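Local coordinates for protein 3-phytase (Klebsiella pneumoniae, PDB 2WNH) that probably hydrolyses phytate (inositol hexakisphosphate) to release phosphate, acting as a 3-phytase of the histidine acid phosphatase family, at residues G79-G84 with G111-C116; I91-S96 with A107-A112. The protein carries 3 engineered substitutions. All coordinates share one frame; numbering follows the deposited sequence.

Contact 1. Residues G79-G84 with G111-C116; sequences GLLQAG and GAFPGC
Phe113 O accepts a hydrogen bond of 3.1 Å from Cys116 N. This bond closes a type II beta turn from Phe113 to Cys116, just past the end of helix 99-112. Gly115 supplies the positive phi at the third position. The contact with 79-84 is small and mainly apolar, with 141 Å² buried over both sides. Leu81 uses one methyl, CD1, which lies 4.0 Å from Phe113 CE1 and equally near CZ. The methyl reaches the far end of the ring obliquely, and the two side chains run nearly perpendicular. Phe113 CG sits beside its own backbone N (chi1 -54°), and the ring extends from there to Leu81. Ala112 CB rests over one face of the Phe113 ring, 3.7 Å from its plane and nearer the rim than the centre. Gly84 O lies near the ring plane, at the edge, 4.5 Å from Phe113 CD1. Trp284 and Arg76 touch both Leu81 and Phe113. The other loop starts at Gly79, in the Schellman motif that ends helix 58-77. The disulfide Cys116-Cys85, one residue past Gly84, ties the two loops covalently. The arrangement is thus the packing of the loops that follow helices 58-77 and 99-112, within the histidine phosphatase fold.

Contact 2. Residues I91-S96 with A107-A112; sequences IYVRAS and ALVDGA
Val109 meets Ile91 and Val93 through a single methyl, CG1. The cross-contact is purely apolar. Ile91 CD1 lies 3.7 Å from Val109 CG1, and Val93 CG2 is 3.7 Å from the same atom. The methyl therefore bridges two strand residues that point to the same side of the sheet. Ile91 reaches it with an extended chain: CG1 is turned away from the backbone N (chi1 -169°), and CD1 continues the line (chi2 172°). Ile91 approaches Val109 at a slant, whereas the Val93 and Val109 side chains run antiparallel, side by side. The Val93 and Val109 CA atoms are 8.6 Å apart, and the methyls span this distance.

Backbone bonds keep the helix regular. Gly111 N donates to Ala107 O at 3.0 Å, and Ala112 N to Leu108 O at 2.9 Å.

Polar contacts lie elsewhere: Asp110 bonds Tyr61 of its own chain, and also His59 and Asn221 of the third subunit.

Strand 91-95 and the helix 99-112 that follows it form a beta-alpha unit, with the helix packed over one side of the mixed sheet. The strand runs parallel to strand 284-289. Ala105 of the helix also packs on Val93 and Ala95, while Leu108 touches both Leu286 of the neighbouring strand and Val64 of helix 58-77, so helix 99-112 lies against both sheet and helix.

After helix 58-77 the chain enters loop 79-84, then strand 91-95, and turns into helix 99-112 and its following loop 113-116. Contact 2 folds helix 99-112 back onto the strand before it; ten residues, eight of them helical, separate its segments. Contact 1 closes a wider loop, with 26 residues between its segments, and contact 2 nests within its span, apart from the shared residues. Their second segments overlap at Gly111 and Ala112. Their centres are 12 Å apart, and they meet where Phe113 CE2 packs 3.9 Å from Ile91 CD1. Together they tie the end of helix 99-112 to the sheet and to the loop leaving helix 58-77.

Contact 1. Residues G79-G84 with G111-C116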
ATOM      1  N   GLY B  79       5.634 -18.151   9.521  1.00 20.69           N
ATOM      2  CA  GLY B  79       5.203 -17.899  10.886  1.00 20.19           C
ATOM      3  C   GLY B  79       6.291 -17.682  11.919  1.00 19.22           C
ATOM      4  O   GLY B  79       6.003 -17.619  13.100  1.00 21.50           O
ATOM      5  N   LEU B  80       7.550 -17.581  11.487  1.00 17.51           N
ATOM      6  CA  LEU B  80       8.643 -17.280  12.396  1.00 15.96           C
ATOM      7  C   LEU B  80       8.565 -15.828  12.911  1.00 17.11           C
ATOM      8  O   LEU B  80       8.772 -15.547  14.106  1.00 17.75           O
ATOM      9  CB  LEU B  80       9.984 -17.485  11.679  1.00 16.69           C
ATOM     10  CG  LEU B  80      11.218 -17.199  12.543  1.00 15.59           C
ATOM     11  CD1 LEU B  80      11.467 -18.309  13.600  1.00 20.03           C
ATOM     12  CD2 LEU B  80      12.427 -17.031  11.654  1.00 18.64           C
ATOM     13  N   LEU B  81       8.275 -14.921  11.983  1.00 16.56           N
ATOM     14  CA  LEU B  81       8.188 -13.492  12.283  1.00 18.31           C
ATOM     15  C   LEU B  81       6.755 -13.028  12.294  1.00 18.33           C
ATOM     16  O   LEU B  81       5.899 -13.587  11.592  1.00 19.46           O
ATOM     17  CB  LEU B  81       8.920 -12.663  11.216  1.00 16.56           C
ATOM     18  CG  LEU B  81      10.416 -13.001  11.105  1.00 17.39           C
ATOM     19  CD1 LEU B  81      11.047 -12.315   9.874  1.00 17.12           C
ATOM     20  CD2 LEU B  81      11.163 -12.711  12.398  1.00 19.59           C
ATOM     21  N   GLN B  82       6.533 -11.957  13.057  1.00 21.39           N
ATOM     22  CA  GLN B  82       5.237 -11.278  13.125  1.00 21.24           C
ATOM     23  C   GLN B  82       4.954 -10.455  11.878  1.00 22.15           C
ATOM     24  O   GLN B  82       5.861 -10.010  11.174  1.00 18.96           O
ATOM     25  CB  GLN B  82       5.152 -10.380  14.381  1.00 21.93           C
ATOM     26  CG  GLN B  82       6.157  -9.216  14.454  1.00 20.74           C
ATOM     27  CD  GLN B  82       7.423  -9.562  15.202  1.00 20.69           C
ATOM     28  OE1 GLN B  82       8.222 -10.384  14.754  1.00 23.63           O
ATOM     29  NE2 GLN B  82       7.612  -8.941  16.368  1.00 19.64           N
ATOM     30  N   ALA B  83       3.670 -10.235  11.611  1.00 22.42           N
ATOM     31  CA  ALA B  83       3.275  -9.232  10.647  1.00 22.85           C
ATOM     32  C   ALA B  83       3.760  -7.861  11.148  1.00 22.74           C
ATOM     33  O   ALA B  83       3.864  -7.629  12.367  1.00 24.06           O
ATOM     34  CB  ALA B  83       1.735  -9.247  10.513  1.00 24.53           C
ATOM     35  N   GLY B  84       4.072  -6.962  10.221  1.00 23.12           N
ATOM     36  CA  GLY B  84       4.452  -5.593  10.594  1.00 22.78           C
ATOM     37  C   GLY B  84       5.891  -5.468  11.044  1.00 22.29           C
ATOM     38  O   GLY B  84       6.752  -6.220  10.603  1.00 22.63           O
ATOM     39  N   GLY B 111      15.174  -4.054   3.671  1.00 13.15           N
ATOM     40  CA  GLY B 111      14.326  -4.876   2.808  1.00 13.53           C
ATOM     41  C   GLY B 111      13.357  -5.753   3.592  1.00 13.15           C
ATOM     42  O   GLY B 111      12.152  -5.838   3.278  1.00 13.19           O
ATOM     43  N   ALA B 112      13.884  -6.431   4.605  1.00 12.44           N
ATOM     44  CA  ALA B 112      13.084  -7.431   5.346  1.00 11.93           C
ATOM     45  C   ALA B 112      11.953  -6.810   6.142  1.00 11.96           C
ATOM     46  O   ALA B 112      10.922  -7.451   6.307  1.00 14.85           O
ATOM     47  CB  ALA B 112      13.972  -8.297   6.263  1.00 13.38           C
ATOM     48  N   PHE B 113      12.147  -5.577   6.633  1.00 13.86           N
ATOM     49  CA  PHE B 113      11.159  -4.892   7.479  1.00 13.50           C
ATOM     50  C   PHE B 113      10.917  -3.490   6.943  1.00 14.60           C
ATOM     51  O   PHE B 113      11.451  -2.514   7.475  1.00 14.50           O
ATOM     52  CB  PHE B 113      11.693  -4.843   8.921  1.00 15.19           C
ATOM     53  CG  PHE B 113      12.082  -6.206   9.459  1.00 15.87           C
ATOM     54  CD1 PHE B 113      11.095  -7.120   9.849  1.00 17.18           C
ATOM     55  CD2 PHE B 113      13.422  -6.576   9.555  1.00 15.67           C
ATOM     56  CE1 PHE B 113      11.447  -8.394  10.347  1.00 15.94           C
ATOM     57  CE2 PHE B 113      13.799  -7.833  10.030  1.00 14.64           C
ATOM     58  CZ  PHE B 113      12.828  -8.747  10.443  1.00 14.66           C
ATOM     59  N   PRO B 114      10.163  -3.390   5.837  1.00 15.37           N
ATOM     60  CA  PRO B 114      10.035  -2.100   5.117  1.00 14.33           C
ATOM     61  C   PRO B 114       9.599  -0.928   6.011  1.00 13.99           C
ATOM     62  O   PRO B 114       8.569  -1.000   6.683  1.00 14.66           O
ATOM     63  CB  PRO B 114       8.989  -2.399   4.043  1.00 16.23           C
ATOM     64  CG  PRO B 114       9.177  -3.911   3.776  1.00 15.71           C
ATOM     65  CD  PRO B 114       9.407  -4.468   5.177  1.00 13.41           C
ATOM     66  N   GLY B 115      10.412   0.129   6.027  1.00 13.06           N
ATOM     67  CA  GLY B 115      10.116   1.368   6.750  1.00 14.01           C
ATOM     68  C   GLY B 115      10.139   1.276   8.264  1.00 13.44           C
ATOM     69  O   GLY B 115       9.699   2.187   8.949  1.00 16.21           O
ATOM     70  N   CYS B 116      10.648   0.164   8.788  1.00 12.61           N
ATOM     71  CA  CYS B 116      10.623  -0.096  10.234  1.00 13.51           C
ATOM     72  C   CYS B 116      11.768   0.522  11.073  1.00 13.94           C
ATOM     73  O   CYS B 116      11.780   0.381  12.311  1.00 14.40           O
ATOM     74  CB  CYS B 116      10.521  -1.616  10.493  1.00 13.58           C
ATOM     75  SG  CYS B 116       8.972  -2.287   9.907  0.70 11.52           S
TER

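Contact 2. Residues I91-S96 with A107-A112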
ATOM      1  N   ILE B  91      14.815 -10.198  15.871  1.00 15.48           N
ATOM      2  CA  ILE B  91      16.117 -10.215  15.178  1.00 15.59           C
ATOM      3  C   ILE B  91      17.200  -9.517  15.993  1.00 15.60           C
ATOM      4  O   ILE B  91      16.925  -8.554  16.735  1.00 15.28           O
ATOM      5  CB  ILE B  91      16.003  -9.582  13.751  1.00 15.34           C
ATOM      6  CG1 ILE B  91      17.269  -9.830  12.876  1.00 14.61           C
ATOM      7  CG2 ILE B  91      15.626  -8.086  13.823  1.00 16.79           C
ATOM      8  CD1 ILE B  91      17.064  -9.392  11.445  1.00 14.79           C
ATOM      9  N   TYR B  92      18.424 -10.034  15.866  1.00 14.41           N
ATOM     10  CA  TYR B  92      19.623  -9.334  16.334  1.00 15.39           C
ATOM     11  C   TYR B  92      20.604  -9.349  15.188  1.00 14.49           C
ATOM     12  O   TYR B  92      20.920 -10.423  14.657  1.00 14.56           O
ATOM     13  CB  TYR B  92      20.245  -9.980  17.592  1.00 15.13           C
ATOM     14  CG  TYR B  92      21.407  -9.186  18.147  1.00 15.25           C
ATOM     15  CD1 TYR B  92      21.193  -8.052  18.938  1.00 16.61           C
ATOM     16  CD2 TYR B  92      22.730  -9.547  17.859  1.00 14.67           C
ATOM     17  CE1 TYR B  92      22.275  -7.301  19.435  1.00 19.13           C
ATOM     18  CE2 TYR B  92      23.800  -8.812  18.363  1.00 18.67           C
ATOM     19  CZ  TYR B  92      23.568  -7.698  19.140  1.00 18.72           C
ATOM     20  OH  TYR B  92      24.662  -6.973  19.604  1.00 19.25           O
ATOM     21  N   VAL B  93      21.063  -8.158  14.804  1.00 14.54           N
ATOM     22  CA  VAL B  93      22.000  -8.031  13.675  1.00 15.34           C
ATOM     23  C   VAL B  93      23.358  -7.574  14.157  1.00 15.15           C
ATOM     24  O   VAL B  93      23.490  -6.503  14.774  1.00 15.55           O
ATOM     25  CB  VAL B  93      21.467  -7.047  12.598  1.00 15.05           C
ATOM     26  CG1 VAL B  93      22.419  -7.006  11.411  1.00 15.67           C
ATOM     27  CG2 VAL B  93      20.046  -7.459  12.139  1.00 14.97           C
ATOM     28  N   ARG B  94      24.377  -8.395  13.882  1.00 14.95           N
ATOM     29  CA  ARG B  94      25.754  -8.065  14.237  1.00 14.58           C
ATOM     30  C   ARG B  94      26.618  -8.047  12.960  1.00 14.65           C
ATOM     31  O   ARG B  94      26.773  -9.062  12.287  1.00 15.04           O
ATOM     32  CB  ARG B  94      26.290  -9.085  15.256  1.00 14.48           C
ATOM     33  CG  ARG B  94      27.746  -8.801  15.659  1.00 15.15           C
ATOM     34  CD  ARG B  94      28.086  -9.451  16.982  1.00 16.65           C
ATOM     35  NE  ARG B  94      29.532  -9.454  17.240  1.00 16.66           N
ATOM     36  CZ  ARG B  94      30.045  -9.825  18.401  1.00 17.95           C
ATOM     37  NH1 ARG B  94      29.217 -10.154  19.401  1.00 17.15           N
ATOM     38  NH2 ARG B  94      31.367  -9.860  18.575  1.00 16.33           N
ATOM     39  N   ALA B  95      27.114  -6.863  12.623  1.00 15.05           N
ATOM     40  CA  ALA B  95      27.927  -6.644  11.430  1.00 15.19           C
ATOM     41  C   ALA B  95      29.381  -6.416  11.793  1.00 15.69           C
ATOM     42  O   ALA B  95      29.692  -5.735  12.777  1.00 15.13           O
ATOM     43  CB  ALA B  95      27.410  -5.449  10.642  1.00 14.85           C
ATOM     44  N   SER B  96      30.275  -6.942  10.953  1.00 15.58           N
ATOM     45  CA  SER B  96      31.683  -6.542  10.978  1.00 15.83           C
ATOM     46  C   SER B  96      31.765  -4.993  10.872  1.00 15.92           C
ATOM     47  O   SER B  96      30.938  -4.372  10.171  1.00 15.44           O
ATOM     48  CB  SER B  96      32.406  -7.230   9.817  1.00 16.46           C
ATOM     49  OG  SER B  96      33.637  -6.589   9.575  1.00 21.13           O
ATOM     50  N   ALA B 107      20.997  -2.763   4.719  1.00 13.75           N
ATOM     51  CA  ALA B 107      20.214  -3.134   3.527  1.00 13.80           C
ATOM     52  C   ALA B 107      19.329  -4.349   3.760  1.00 13.21           C
ATOM     53  O   ALA B 107      18.172  -4.366   3.306  1.00 13.52           O
ATOM     54  CB  ALA B 107      21.127  -3.344   2.306  1.00 13.67           C
ATOM     55  N   LEU B 108      19.839  -5.363   4.467  1.00 13.44           N
ATOM     56  CA  LEU B 108      19.050  -6.574   4.677  1.00 12.58           C
ATOM     57  C   LEU B 108      17.811  -6.300   5.507  1.00 12.96           C
ATOM     58  O   LEU B 108      16.742  -6.786   5.139  1.00 14.23           O
ATOM     59  CB  LEU B 108      19.867  -7.663   5.392  1.00 13.51           C
ATOM     60  CG  LEU B 108      20.842  -8.369   4.439  1.00 13.61           C
ATOM     61  CD1 LEU B 108      21.898  -9.225   5.178  1.00 13.91           C
ATOM     62  CD2 LEU B 108      20.099  -9.272   3.431  1.00 14.45           C
ATOM     63  N   VAL B 109      17.941  -5.506   6.578  1.00 12.48           N
ATOM     64  CA  VAL B 109      16.765  -5.229   7.438  1.00 13.30           C
ATOM     65  C   VAL B 109      15.854  -4.145   6.842  1.00 14.11           C
ATOM     66  O   VAL B 109      14.636  -4.153   7.067  1.00 14.16           O
ATOM     67  CB  VAL B 109      17.137  -4.959   8.918  1.00 13.57           C
ATOM     68  CG1 VAL B 109      17.615  -6.250   9.571  1.00 15.02           C
ATOM     69  CG2 VAL B 109      18.205  -3.852   9.027  1.00 15.47           C
ATOM     70  N   ASP B 110      16.450  -3.231   6.071  1.00 13.68           N
ATOM     71  CA  ASP B 110      15.712  -2.248   5.242  1.00 13.68           C
ATOM     72  C   ASP B 110      14.720  -2.975   4.309  1.00 13.85           C
ATOM     73  O   ASP B 110      13.555  -2.593   4.208  1.00 14.13           O
ATOM     74  CB  ASP B 110      16.749  -1.446   4.412  1.00 12.51           C
ATOM     75  CG  ASP B 110      16.251  -0.064   3.955  1.00 15.81           C
ATOM     76  OD1 ASP B 110      15.103   0.357   4.221  1.00 13.85           O
ATOM     77  OD2 ASP B 110      17.069   0.629   3.309  1.00 16.12           O
ATOM     78  N   GLY B 111      15.174  -4.054   3.671  1.00 13.15           N
ATOM     79  CA  GLY B 111      14.326  -4.876   2.808  1.00 13.53           C
ATOM     80  C   GLY B 111      13.357  -5.753   3.592  1.00 13.15           C
ATOM     81  O   GLY B 111      12.152  -5.838   3.278  1.00 13.19           O
ATOM     82  N   ALA B 112      13.884  -6.431   4.605  1.00 12.44           N
ATOM     83  CA  ALA B 112      13.084  -7.431   5.346  1.00 11.93           C
ATOM     84  C   ALA B 112      11.953  -6.810   6.142  1.00 11.96           C
ATOM     85  O   ALA B 112      10.922  -7.451   6.307  1.00 14.85           O
ATOM     86  CB  ALA B 112      13.972  -8.297   6.263  1.00 13.38           C
TER